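Local coordinates for HTH hxlR-type domain-containing protein (Enterococcus faecalis, PDB 1Z7U) that probably binds DNA as a two-chain winged helix-turn-helix regulator of transcription, although its target and physiological role are not known, at residues T5-K8 and Q9-I12; I12-A15 and L16-I19; T35-N38 and G39-M42; L96-W99 and G100-A104. One frame throughout, in Å; residues are numbered along the deposited sequence.

Contact 1 (T5-K8 and Q9-I12)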
ATOM      1  N   THR A   5      12.600  12.305  -7.678  1.00 33.73           N
ATOM      2  CA  THR A   5      11.770  13.470  -7.993  1.00 31.66           C
ATOM      3  C   THR A   5      10.290  13.248  -7.669  1.00 30.84           C
ATOM      4  O   THR A   5       9.480  14.139  -7.861  1.00 30.71           O
ATOM      5  CB  THR A   5      11.897  13.829  -9.483  1.00 31.43           C
ATOM      6  OG1 THR A   5      11.555  12.682 -10.267  1.00 29.86           O
ATOM      7  CG2 THR A   5      13.326  14.257  -9.823  1.00 29.88           C
ATOM      8  N   THR A   6       9.939  12.048  -7.209  1.00 29.74           N
ATOM      9  CA  THR A   6       8.555  11.715  -6.916  1.00 28.99           C
ATOM     10  C   THR A   6       8.270  11.834  -5.421  1.00 28.76           C
ATOM     11  O   THR A   6       8.951  11.213  -4.601  1.00 28.87           O
ATOM     12  CB  THR A   6       8.182  10.295  -7.431  1.00 29.12           C
ATOM     13  OG1 THR A   6       8.170  10.288  -8.870  1.00 29.02           O
ATOM     14  CG2 THR A   6       6.809   9.865  -6.917  1.00 28.07           C
ATOM     15  N   ASP A   7       7.269  12.631  -5.068  1.00 27.90           N
ATOM     16  CA  ASP A   7       6.811  12.675  -3.684  1.00 27.77           C
ATOM     17  C   ASP A   7       6.041  11.395  -3.309  1.00 26.76           C
ATOM     18  O   ASP A   7       4.944  11.141  -3.808  1.00 26.78           O
ATOM     19  CB  ASP A   7       5.954  13.908  -3.416  1.00 28.05           C
ATOM     20  CG  ASP A   7       5.529  13.997  -1.964  1.00 30.29           C
ATOM     21  OD1 ASP A   7       6.418  14.021  -1.087  1.00 35.54           O
ATOM     22  OD2 ASP A   7       4.318  14.017  -1.680  1.00 32.41           O
ATOM     23  N   LYS A   8       6.627  10.606  -2.422  1.00 25.81           N
ATOM     24  CA  LYS A   8       6.088   9.307  -2.055  1.00 25.11           C
ATOM     25  C   LYS A   8       4.699   9.325  -1.382  1.00 24.93           C
ATOM     26  O   LYS A   8       3.833   8.519  -1.727  1.00 23.99           O
ATOM     27  CB  LYS A   8       7.102   8.552  -1.205  1.00 25.37           C
ATOM     28  CG  LYS A   8       6.723   7.103  -0.989  1.00 26.39           C
ATOM     29  CD  LYS A   8       7.847   6.298  -0.399  1.00 28.00           C
ATOM     30  CE  LYS A   8       8.665   5.671  -1.490  1.00 28.76           C
ATOM     31  NZ  LYS A   8       9.711   4.832  -0.882  1.00 31.13           N
ATOM     32  N   GLN A   9       4.505  10.241  -0.433  0.50 24.71           N
ATOM     33  CA  GLN A   9       3.248  10.341   0.308  0.50 24.75           C
ATOM     34  C   GLN A   9       2.082  10.703  -0.621  0.50 24.71           C
ATOM     35  O   GLN A   9       1.046  10.030  -0.620  0.50 24.87           O
ATOM     36  CB  GLN A   9       3.387  11.346   1.461  0.50 24.76           C
ATOM     37  CG  GLN A   9       2.117  11.573   2.285  0.50 25.10           C
ATOM     38  CD  GLN A   9       1.844  10.455   3.282  0.50 25.23           C
ATOM     39  OE1 GLN A   9       0.983   9.605   3.056  0.50 25.09           O
ATOM     40  NE2 GLN A   9       2.575  10.457   4.396  0.50 24.82           N
ATOM     41  N   THR A  10       2.268  11.754  -1.418  1.00 24.58           N
ATOM     42  CA  THR A  10       1.270  12.185  -2.406  1.00 24.05           C
ATOM     43  C   THR A  10       0.883  11.051  -3.349  1.00 23.82           C
ATOM     44  O   THR A  10      -0.302  10.840  -3.604  1.00 23.43           O
ATOM     45  CB  THR A  10       1.773  13.414  -3.217  1.00 24.07           C
ATOM     46  OG1 THR A  10       2.170  14.436  -2.300  1.00 23.95           O
ATOM     47  CG2 THR A  10       0.696  13.976  -4.151  1.00 22.10           C
ATOM     48  N   SER A  11       1.864  10.306  -3.854  1.00 23.94           N
ATOM     49  CA  SER A  11       1.527   9.244  -4.780  1.00 24.51           C
ATOM     50  C   SER A  11       1.037   7.933  -4.152  1.00 24.39           C
ATOM     51  O   SER A  11       0.224   7.239  -4.762  1.00 24.09           O
ATOM     52  CB  SER A  11       2.547   9.068  -5.905  1.00 24.33           C
ATOM     53  OG  SER A  11       3.782   8.666  -5.446  1.00 27.54           O
ATOM     54  N   ILE A  12       1.477   7.619  -2.930  1.00 24.20           N
ATOM     55  CA  ILE A  12       0.787   6.595  -2.142  1.00 24.06           C
ATOM     56  C   ILE A  12      -0.704   6.951  -1.941  1.00 24.80           C
ATOM     57  O   ILE A  12      -1.591   6.138  -2.240  1.00 24.74           O
ATOM     58  CB  ILE A  12       1.494   6.301  -0.803  1.00 23.72           C
ATOM     59  CG1 ILE A  12       2.746   5.450  -1.068  1.00 22.69           C
ATOM     60  CG2 ILE A  12       0.549   5.595   0.158  1.00 23.21           C
ATOM     61  CD1 ILE A  12       3.766   5.434   0.067  1.00 20.18           C
TER
HETATM   62  O   HOH W   1       6.915  12.099   1.005  1.00 38.31           O

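Contact 2 (I12-A15 and L16-I19)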
ATOM      1  N   ILE A  12       1.477   7.619  -2.930  1.00 24.20           N
ATOM      2  CA  ILE A  12       0.787   6.595  -2.142  1.00 24.06           C
ATOM      3  C   ILE A  12      -0.704   6.951  -1.941  1.00 24.80           C
ATOM      4  O   ILE A  12      -1.591   6.138  -2.240  1.00 24.74           O
ATOM      5  CB  ILE A  12       1.494   6.301  -0.803  1.00 23.72           C
ATOM      6  CG1 ILE A  12       2.746   5.450  -1.068  1.00 22.69           C
ATOM      7  CG2 ILE A  12       0.549   5.595   0.158  1.00 23.21           C
ATOM      8  CD1 ILE A  12       3.766   5.434   0.067  1.00 20.18           C
ATOM      9  N   ASN A  13      -0.975   8.165  -1.464  1.00 24.94           N
ATOM     10  CA  ASN A  13      -2.341   8.638  -1.261  1.00 25.47           C
ATOM     11  C   ASN A  13      -3.211   8.574  -2.515  1.00 25.33           C
ATOM     12  O   ASN A  13      -4.345   8.138  -2.457  1.00 25.75           O
ATOM     13  CB  ASN A  13      -2.327  10.071  -0.716  1.00 26.05           C
ATOM     14  CG  ASN A  13      -1.940  10.137   0.750  1.00 28.26           C
ATOM     15  OD1 ASN A  13      -1.847   9.113   1.434  1.00 32.22           O
ATOM     16  ND2 ASN A  13      -1.729  11.348   1.248  1.00 30.87           N
ATOM     17  N   LEU A  14      -2.667   9.011  -3.642  1.00 25.39           N
ATOM     18  CA  LEU A  14      -3.379   9.027  -4.912  1.00 25.62           C
ATOM     19  C   LEU A  14      -3.722   7.610  -5.358  1.00 24.95           C
ATOM     20  O   LEU A  14      -4.834   7.339  -5.802  1.00 25.15           O
ATOM     21  CB  LEU A  14      -2.531   9.742  -5.967  1.00 25.49           C
ATOM     22  CG  LEU A  14      -3.110  10.610  -7.091  1.00 26.98           C
ATOM     23  CD1 LEU A  14      -4.277  11.520  -6.662  1.00 25.67           C
ATOM     24  CD2 LEU A  14      -1.968  11.456  -7.640  1.00 26.36           C
ATOM     25  N   ALA A  15      -2.765   6.705  -5.206  1.00 24.38           N
ATOM     26  CA  ALA A  15      -2.976   5.290  -5.505  1.00 23.55           C
ATOM     27  C   ALA A  15      -4.089   4.674  -4.642  1.00 23.41           C
ATOM     28  O   ALA A  15      -4.983   4.010  -5.169  1.00 23.13           O
ATOM     29  CB  ALA A  15      -1.660   4.515  -5.359  1.00 23.04           C
ATOM     30  N   LEU A  16      -4.054   4.920  -3.329  1.00 22.95           N
ATOM     31  CA  LEU A  16      -5.069   4.375  -2.414  1.00 22.74           C
ATOM     32  C   LEU A  16      -6.476   4.911  -2.683  1.00 22.46           C
ATOM     33  O   LEU A  16      -7.459   4.196  -2.525  1.00 22.16           O
ATOM     34  CB  LEU A  16      -4.687   4.600  -0.945  1.00 21.96           C
ATOM     35  CG  LEU A  16      -3.521   3.825  -0.322  1.00 22.02           C
ATOM     36  CD1 LEU A  16      -3.116   4.463   1.001  1.00 18.25           C
ATOM     37  CD2 LEU A  16      -3.842   2.318  -0.134  1.00 22.10           C
ATOM     38  N   SER A  17      -6.554   6.177  -3.077  1.00 23.07           N
ATOM     39  CA  SER A  17      -7.823   6.836  -3.389  1.00 23.21           C
ATOM     40  C   SER A  17      -8.560   6.183  -4.559  1.00 23.00           C
ATOM     41  O   SER A  17      -9.777   6.311  -4.677  1.00 23.62           O
ATOM     42  CB  SER A  17      -7.605   8.336  -3.652  1.00 22.71           C
ATOM     43  OG  SER A  17      -7.161   8.576  -4.985  1.00 25.22           O
ATOM     44  N   THR A  18      -7.833   5.489  -5.432  1.00 23.03           N
ATOM     45  CA  THR A  18      -8.477   4.740  -6.529  1.00 22.61           C
ATOM     46  C   THR A  18      -9.089   3.389  -6.084  1.00 22.88           C
ATOM     47  O   THR A  18      -9.850   2.766  -6.844  1.00 23.03           O
ATOM     48  CB  THR A  18      -7.512   4.492  -7.716  1.00 22.23           C
ATOM     49  OG1 THR A  18      -6.516   3.519  -7.352  1.00 22.02           O
ATOM     50  CG2 THR A  18      -6.848   5.776  -8.139  1.00 21.90           C
ATOM     51  N   ILE A  19      -8.774   2.942  -4.864  1.00 22.31           N
ATOM     52  CA  ILE A  19      -9.130   1.594  -4.442  1.00 22.03           C
ATOM     53  C   ILE A  19      -9.712   1.476  -3.018  1.00 22.36           C
ATOM     54  O   ILE A  19     -10.058   0.378  -2.568  1.00 22.14           O
ATOM     55  CB  ILE A  19      -7.902   0.634  -4.632  1.00 22.79           C
ATOM     56  CG1 ILE A  19      -8.353  -0.832  -4.794  1.00 23.17           C
ATOM     57  CG2 ILE A  19      -6.838   0.836  -3.508  1.00 21.44           C
ATOM     58  CD1 ILE A  19      -9.354  -1.042  -5.930  1.00 22.40           C
TER

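Contact 3 (T35-N38 and G39-M42)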
ATOM      1  N   THR A  35     -12.529 -12.828 -15.772  1.00 36.60           N
ATOM      2  CA  THR A  35     -13.573 -12.001 -16.378  1.00 37.21           C
ATOM      3  C   THR A  35     -14.949 -12.224 -15.734  1.00 37.07           C
ATOM      4  O   THR A  35     -15.308 -13.350 -15.395  1.00 37.51           O
ATOM      5  CB  THR A  35     -13.632 -12.230 -17.900  1.00 37.81           C
ATOM      6  OG1 THR A  35     -14.453 -11.223 -18.496  1.00 39.11           O
ATOM      7  CG2 THR A  35     -14.172 -13.647 -18.260  1.00 38.35           C
ATOM      8  N   LYS A  36     -15.702 -11.148 -15.533  1.00 36.66           N
ATOM      9  CA  LYS A  36     -16.975 -11.243 -14.828  1.00 36.34           C
ATOM     10  C   LYS A  36     -18.064 -10.420 -15.494  1.00 36.40           C
ATOM     11  O   LYS A  36     -17.804  -9.342 -16.027  1.00 36.16           O
ATOM     12  CB  LYS A  36     -16.854 -10.773 -13.369  1.00 36.08           C
ATOM     13  CG  LYS A  36     -16.019 -11.638 -12.443  1.00 36.30           C
ATOM     14  CD  LYS A  36     -16.752 -12.894 -11.990  1.00 34.70           C
ATOM     15  CE  LYS A  36     -15.816 -13.819 -11.205  1.00 35.19           C
ATOM     16  NZ  LYS A  36     -14.503 -14.026 -11.884  1.00 33.79           N
ATOM     17  N   ARG A  37     -19.288 -10.944 -15.452  0.60 36.56           N
ATOM     18  CA  ARG A  37     -20.464 -10.212 -15.897  0.60 36.65           C
ATOM     19  C   ARG A  37     -21.122  -9.579 -14.679  0.60 36.16           C
ATOM     20  O   ARG A  37     -20.893  -9.999 -13.542  0.60 35.74           O
ATOM     21  CB  ARG A  37     -21.458 -11.120 -16.649  0.60 37.05           C
ATOM     22  CG  ARG A  37     -20.810 -12.154 -17.587  0.60 39.02           C
ATOM     23  CD  ARG A  37     -21.643 -12.466 -18.840  0.60 41.83           C
ATOM     24  NE  ARG A  37     -22.918 -13.135 -18.561  0.60 44.17           N
ATOM     25  CZ  ARG A  37     -24.106 -12.729 -19.020  0.60 45.37           C
ATOM     26  NH1 ARG A  37     -25.208 -13.407 -18.710  0.60 45.22           N
ATOM     27  NH2 ARG A  37     -24.197 -11.654 -19.797  0.60 45.50           N
ATOM     28  N   ASN A  38     -21.940  -8.564 -14.933  1.00 35.87           N
ATOM     29  CA  ASN A  38     -22.636  -7.829 -13.886  1.00 35.81           C
ATOM     30  C   ASN A  38     -23.373  -8.728 -12.880  1.00 35.89           C
ATOM     31  O   ASN A  38     -23.227  -8.573 -11.661  1.00 35.61           O
ATOM     32  CB  ASN A  38     -23.575  -6.823 -14.557  1.00 35.72           C
ATOM     33  CG  ASN A  38     -24.357  -6.014 -13.575  1.00 35.87           C
ATOM     34  OD1 ASN A  38     -25.423  -6.440 -13.104  1.00 34.29           O
ATOM     35  ND2 ASN A  38     -23.849  -4.823 -13.265  1.00 34.41           N
ATOM     36  N   GLY A  39     -24.128  -9.692 -13.402  1.00 36.22           N
ATOM     37  CA  GLY A  39     -24.900 -10.619 -12.574  1.00 36.17           C
ATOM     38  C   GLY A  39     -24.059 -11.483 -11.658  1.00 36.24           C
ATOM     39  O   GLY A  39     -24.441 -11.718 -10.508  1.00 36.58           O
ATOM     40  N   GLU A  40     -22.924 -11.965 -12.164  1.00 36.20           N
ATOM     41  CA  GLU A  40     -21.951 -12.694 -11.332  1.00 36.68           C
ATOM     42  C   GLU A  40     -21.466 -11.873 -10.132  1.00 36.34           C
ATOM     43  O   GLU A  40     -21.383 -12.386  -9.014  1.00 36.38           O
ATOM     44  CB  GLU A  40     -20.751 -13.142 -12.167  1.00 36.65           C
ATOM     45  CG  GLU A  40     -21.137 -13.736 -13.506  1.00 38.93           C
ATOM     46  CD  GLU A  40     -19.991 -14.438 -14.180  1.00 40.95           C
ATOM     47  OE1 GLU A  40     -19.356 -13.840 -15.076  1.00 41.17           O
ATOM     48  OE2 GLU A  40     -19.726 -15.596 -13.803  1.00 44.49           O
ATOM     49  N   LEU A  41     -21.148 -10.601 -10.378  1.00 36.38           N
ATOM     50  CA  LEU A  41     -20.726  -9.670  -9.331  1.00 36.10           C
ATOM     51  C   LEU A  41     -21.855  -9.365  -8.354  1.00 37.04           C
ATOM     52  O   LEU A  41     -21.622  -9.270  -7.148  1.00 36.78           O
ATOM     53  CB  LEU A  41     -20.201  -8.374  -9.946  1.00 35.34           C
ATOM     54  CG  LEU A  41     -19.011  -8.502 -10.896  1.00 33.45           C
ATOM     55  CD1 LEU A  41     -18.764  -7.202 -11.643  1.00 30.97           C
ATOM     56  CD2 LEU A  41     -17.763  -8.956 -10.134  1.00 31.85           C
HETATM   57  N   MSE A  42     -23.071  -9.207  -8.884  1.00 38.24           N
HETATM   58  CA  MSE A  42     -24.270  -9.043  -8.064  1.00 39.91           C
HETATM   59  C   MSE A  42     -24.441 -10.210  -7.101  1.00 40.39           C
HETATM   60  O   MSE A  42     -24.748 -10.011  -5.927  1.00 40.05           O
HETATM   61  CB  MSE A  42     -25.525  -8.910  -8.940  1.00 40.62           C
HETATM   62  CG  MSE A  42     -25.719  -7.530  -9.573  1.00 42.53           C
HETATM   63 SE   MSE A  42     -25.919  -6.083  -8.258  1.00 48.22          SE
HETATM   64  CE  MSE A  42     -27.592  -6.630  -7.355  1.00 46.69           C
TER
HETATM   65  O   HOH W   2     -17.766 -14.236 -17.319  1.00 37.21           O

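Contact 4 (L96-W99 and G100-A104)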
ATOM      1  N   LEU A  96       1.276  -5.716   0.575  1.00 20.99           N
ATOM      2  CA  LEU A  96       0.885  -5.069   1.832  1.00 21.67           C
ATOM      3  C   LEU A  96       0.047  -5.989   2.705  1.00 21.60           C
ATOM      4  O   LEU A  96       0.215  -6.057   3.930  1.00 21.50           O
ATOM      5  CB  LEU A  96       0.024  -3.830   1.555  1.00 21.45           C
ATOM      6  CG  LEU A  96       0.674  -2.540   1.101  1.00 23.72           C
ATOM      7  CD1 LEU A  96      -0.391  -1.466   1.075  1.00 22.80           C
ATOM      8  CD2 LEU A  96       1.807  -2.143   2.058  1.00 24.49           C
ATOM      9  N   CYS A  97      -0.892  -6.674   2.064  1.00 21.43           N
ATOM     10  CA  CYS A  97      -1.701  -7.631   2.767  1.00 20.91           C
ATOM     11  C   CYS A  97      -0.800  -8.666   3.437  1.00 20.62           C
ATOM     12  O   CYS A  97      -0.985  -8.983   4.593  1.00 20.03           O
ATOM     13  CB  CYS A  97      -2.682  -8.301   1.809  1.00 20.57           C
ATOM     14  SG  CYS A  97      -3.616  -9.575   2.598  1.00 22.61           S
ATOM     15  N   HIS A  98       0.176  -9.176   2.686  1.00 21.14           N
ATOM     16  CA  HIS A  98       1.092 -10.202   3.158  1.00 22.16           C
ATOM     17  C   HIS A  98       1.923  -9.650   4.326  1.00 21.92           C
ATOM     18  O   HIS A  98       2.069 -10.298   5.356  1.00 22.36           O
ATOM     19  CB  HIS A  98       1.983 -10.657   1.992  1.00 23.03           C
ATOM     20  CG  HIS A  98       2.697 -11.956   2.222  1.00 26.65           C
ATOM     21  ND1 HIS A  98       3.196 -12.333   3.449  1.00 32.08           N
ATOM     22  CD2 HIS A  98       3.053 -12.937   1.361  1.00 30.52           C
ATOM     23  CE1 HIS A  98       3.797 -13.503   3.344  1.00 31.63           C
ATOM     24  NE2 HIS A  98       3.729 -13.891   2.085  1.00 30.98           N
ATOM     25  N   TRP A  99       2.429  -8.432   4.180  1.00 21.40           N
ATOM     26  CA  TRP A  99       3.076  -7.759   5.291  1.00 20.97           C
ATOM     27  C   TRP A  99       2.203  -7.684   6.565  1.00 21.59           C
ATOM     28  O   TRP A  99       2.655  -8.069   7.660  1.00 21.07           O
ATOM     29  CB  TRP A  99       3.562  -6.356   4.891  1.00 19.75           C
ATOM     30  CG  TRP A  99       4.610  -5.922   5.811  1.00 18.87           C
ATOM     31  CD1 TRP A  99       5.945  -6.136   5.680  1.00 18.16           C
ATOM     32  CD2 TRP A  99       4.423  -5.270   7.079  1.00 18.22           C
ATOM     33  NE1 TRP A  99       6.612  -5.628   6.771  1.00 19.49           N
ATOM     34  CE2 TRP A  99       5.698  -5.093   7.645  1.00 19.00           C
ATOM     35  CE3 TRP A  99       3.306  -4.814   7.783  1.00 17.15           C
ATOM     36  CZ2 TRP A  99       5.882  -4.489   8.878  1.00 18.19           C
ATOM     37  CZ3 TRP A  99       3.493  -4.193   9.007  1.00 17.80           C
ATOM     38  CH2 TRP A  99       4.767  -4.044   9.541  1.00 18.75           C
ATOM     39  N   GLY A 100       0.979  -7.171   6.435  1.00 21.77           N
ATOM     40  CA  GLY A 100       0.100  -7.014   7.598  1.00 22.95           C
ATOM     41  C   GLY A 100      -0.306  -8.322   8.262  1.00 24.28           C
ATOM     42  O   GLY A 100      -0.558  -8.373   9.453  1.00 25.30           O
ATOM     43  N   GLU A 101      -0.381  -9.385   7.478  1.00 25.46           N
ATOM     44  CA  GLU A 101      -0.681 -10.725   7.965  1.00 26.72           C
ATOM     45  C   GLU A 101       0.474 -11.231   8.838  1.00 25.82           C
ATOM     46  O   GLU A 101       0.264 -11.700   9.945  1.00 25.57           O
ATOM     47  CB  GLU A 101      -0.891 -11.634   6.743  1.00 26.67           C
ATOM     48  CG  GLU A 101      -1.280 -13.064   7.024  1.00 29.51           C
ATOM     49  CD  GLU A 101      -1.262 -13.916   5.757  1.00 30.10           C
ATOM     50  OE1 GLU A 101      -2.352 -14.170   5.190  1.00 30.64           O
ATOM     51  OE2 GLU A 101      -0.148 -14.308   5.312  1.00 35.76           O
ATOM     52  N   THR A 102       1.695 -11.123   8.328  1.00 25.69           N
ATOM     53  CA  THR A 102       2.881 -11.531   9.069  1.00 25.72           C
ATOM     54  C   THR A 102       3.009 -10.751  10.383  1.00 25.34           C
ATOM     55  O   THR A 102       3.174 -11.331  11.449  1.00 25.09           O
ATOM     56  CB  THR A 102       4.127 -11.352   8.201  1.00 25.83           C
ATOM     57  OG1 THR A 102       3.955 -12.137   7.023  1.00 26.61           O
ATOM     58  CG2 THR A 102       5.398 -11.828   8.940  1.00 25.88           C
ATOM     59  N   PHE A 103       2.887  -9.429  10.286  1.00 25.01           N
ATOM     60  CA  PHE A 103       2.956  -8.540  11.435  1.00 24.81           C
ATOM     61  C   PHE A 103       1.892  -8.835  12.491  1.00 25.07           C
ATOM     62  O   PHE A 103       2.216  -8.935  13.675  1.00 24.87           O
ATOM     63  CB  PHE A 103       2.881  -7.094  10.953  1.00 24.85           C
ATOM     64  CG  PHE A 103       2.947  -6.082  12.039  1.00 24.55           C
ATOM     65  CD1 PHE A 103       4.136  -5.837  12.712  1.00 24.77           C
ATOM     66  CD2 PHE A 103       1.820  -5.354  12.378  1.00 23.08           C
ATOM     67  CE1 PHE A 103       4.188  -4.879  13.726  1.00 24.00           C
ATOM     68  CE2 PHE A 103       1.869  -4.405  13.366  1.00 24.23           C
ATOM     69  CZ  PHE A 103       3.055  -4.160  14.044  1.00 24.03           C
ATOM     70  N   ALA A 104       0.633  -8.991  12.072  1.00 24.99           N
ATOM     71  CA  ALA A 104      -0.446  -9.292  13.019  1.00 25.51           C
ATOM     72  C   ALA A 104      -0.240 -10.614  13.751  1.00 26.09           C
ATOM     73  O   ALA A 104      -0.591 -10.742  14.921  1.00 26.01           O
ATOM     74  CB  ALA A 104      -1.810  -9.269  12.338  1.00 24.68           C
TER

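Contact 1 (T5-K8 and Q9-I12)
Asp7 and Lys8 lead the chain from an extended approach into the first turn of helix 8-17, where Ile12 N donates to Lys8 O (2.8 Å) and Ser11 N to Asp7 O (3.2 Å). Asp7 is the N-cap of this helix. Its CG stands anti to the backbone N (chi1 -177°), which carries the carboxylate forward toward the first-turn N-H groups, and Thr10 N donates to OD2 at 3.1 Å, though that oxygen is less surely placed. The other oxygen, OD1, accepts from a water 2.9 Å away, which is in turn weakly held by Gln9 N. Aspartate suits the place because a short acidic side chain can reach the amide groups that begin a helix, and its negative charge should be favoured by the helix dipole. Ser11 folds its hydroxyl back on the same turn: OG donates to Asp7 O at 3.2 Å from above the carbonyl plane, so that one oxygen serves both N-H and O-H; OG also has a weak bond to Cys97 O of the second subunit. Thr6 CG2 packs on Ser11 OG at 3.6 Å. One turn on, Lys8 and Ile12 meet by aliphatic carbons, with Ile12 CD1 3.6 Å from Lys8 CG, while the lysine chain bends at chi3 and carries NZ to a salt bridge with Asp29 of the second subunit. Helix 8-17 thus starts against that subunit: Ile12 packs on its Leu96, Ser11 on its Glu101, and Thr6 OG1 is hydrogen-bonded to the same glutamate, on the partner's helix 84-110.

Contact 2 (I12-A15 and L16-I19)
Leu16 and Ala15 dominate this later part of helix 8-17, while the hydroxyls of Ser17 and Thr18 bond back to carbonyls three residues earlier. Leu16 looks back one turn to Ile12: its N donates to Ile12 O at 3.0 Å, and its side chain runs alongside that of Ile12 in the same direction, with CD1 3.9 Å from Ile12 CG2. The two aliphatic chains, four residues apart, fall on the same side of the helix and pack together. Ala15 contributes a small methyl group and, more tellingly, its carbonyl oxygen, which is gripped twice by Thr18. Thr18 OG1 donates in the carbonyl plane at 2.7 Å, whereas Thr18 N reaches the same Ala15 O from well above that plane at 3.2 Å. The hydroxyl is brought there by a chi1 of 71°, which sets OG1 between the backbone N and the carbonyl carbon. Ser17 differs: its hydroxyl alone bonds Leu14 O, at 2.8 Å, while its N-H goes to Asn13 O. Serine and threonine suit these positions because their short hydroxyls can bond to carbonyls of the preceding turn. Ala15 packs on Gly100 of the second subunit, a close meeting that two small residues allow, with Thr18 against that subunit's Trp99. Within its own chain, Thr18 rests on Leu89 of helix 84-110 and Asp63 of helix 50-63, and Ile19 turns in among Leu93, Met60 and Met28, where helices 84-110, 50-63 and 24-33 converge.

Contact 3 (T35-N38 and G39-M42)
Gly39 follows Asn38 in the first turn of helix 38-44, and its N lies 3.5 Å from Asn38 OD1, an oxygen that is hydrogen-bonded to Gln50. Glu40 comes next and reaches back over the N-cap residue: its CG is anti to the carbonyl carbon (chi1 -44°), the chain then extends, and OE1 accepts from Arg37 N at 2.9 Å on the anti side of the carboxylate. With Arg37 at N-cap and Glu40 at N3, this is the reciprocal half of a capping box; arginine supplies no side-chain cap, so the full box is not formed. A water bridges the same OE1 to Thr35 O. The aliphatic part of Lys36 crosses Glu40 at about a right angle, CD lying 4.0 Å from Glu40 CB. Leu41 N donates to Arg37 O at 3.2 Å, while its CD2 packs 3.8 Å from Lys36 CB; leucine belongs here because it also faces Leu53 of helix 50-63. The selenomethionine Met42 closes the turn, its N donating to Asn38 O at 2.9 Å. The charged ends of Lys36 and Arg37 do not pair with Glu40: Lys36 NZ binds the carbonyls of Gly34 and Glu30 instead. Glu40 thus serves a backbone N-H, and its negative charge probably favours the helix start.

Contact 4 (L96-W99 and G100-A104)
Trp99 reaches forward along helix 84-110 to Phe103, one turn away. Its CB lies next to Gly100 N, 3.1 Å away, as the chain requires, and with CG anti to the backbone N (chi1 -159°) the indole swings along the helix. CE3 passes 3.6 Å from Gly100 N. Further out, CZ3 meets Phe103 CB at 3.5 Å; that carbon lies over the face of the six-membered ring, a CH-pi contact. CH2, beside it, rests over one face of the Phe103 ring, 3.7 Å from CD1. The planes of the two rings are only 19° apart but offset, with little overlap and with centroids 5.0 Å from each other. On the pyrrole side NE1 donates to Glu85 O of the second subunit. Around the helix, Thr102 OG1 approaches the edge of the His98 ring, 3.7 Å from ND1. Beneath the side chains run the helical bonds, among them Phe103 N to Trp99 O at 3.0 Å. Buried aromatic surface, rather than charge, therefore marks this face, which packs Phe103 on Leu14 of the second subunit, while the single polar N-H of the indole is satisfied across the dimer interface.

The four contacts follow one another along the chain. Contacts 1 and 2 share Ile12 and helix 8-17, their centres 11 Å apart, one covering the start of the helix and the other its later part. Contact 4 lies on the long C-terminal helix 84-110, its centre 19 Å from that of contact 2 and 22 Å from that of contact 1. All three touch the second subunit, so both helices take part in the dimer interface. Contact 3, on helix 38-44, stands apart: its centre is 34 Å from that of contact 1, on the opposite side of the chain's centre, and neither of its segments touches the other subunit. It lies well away from the interface, in the part that carries the helix-turn-helix and probably meets DNA.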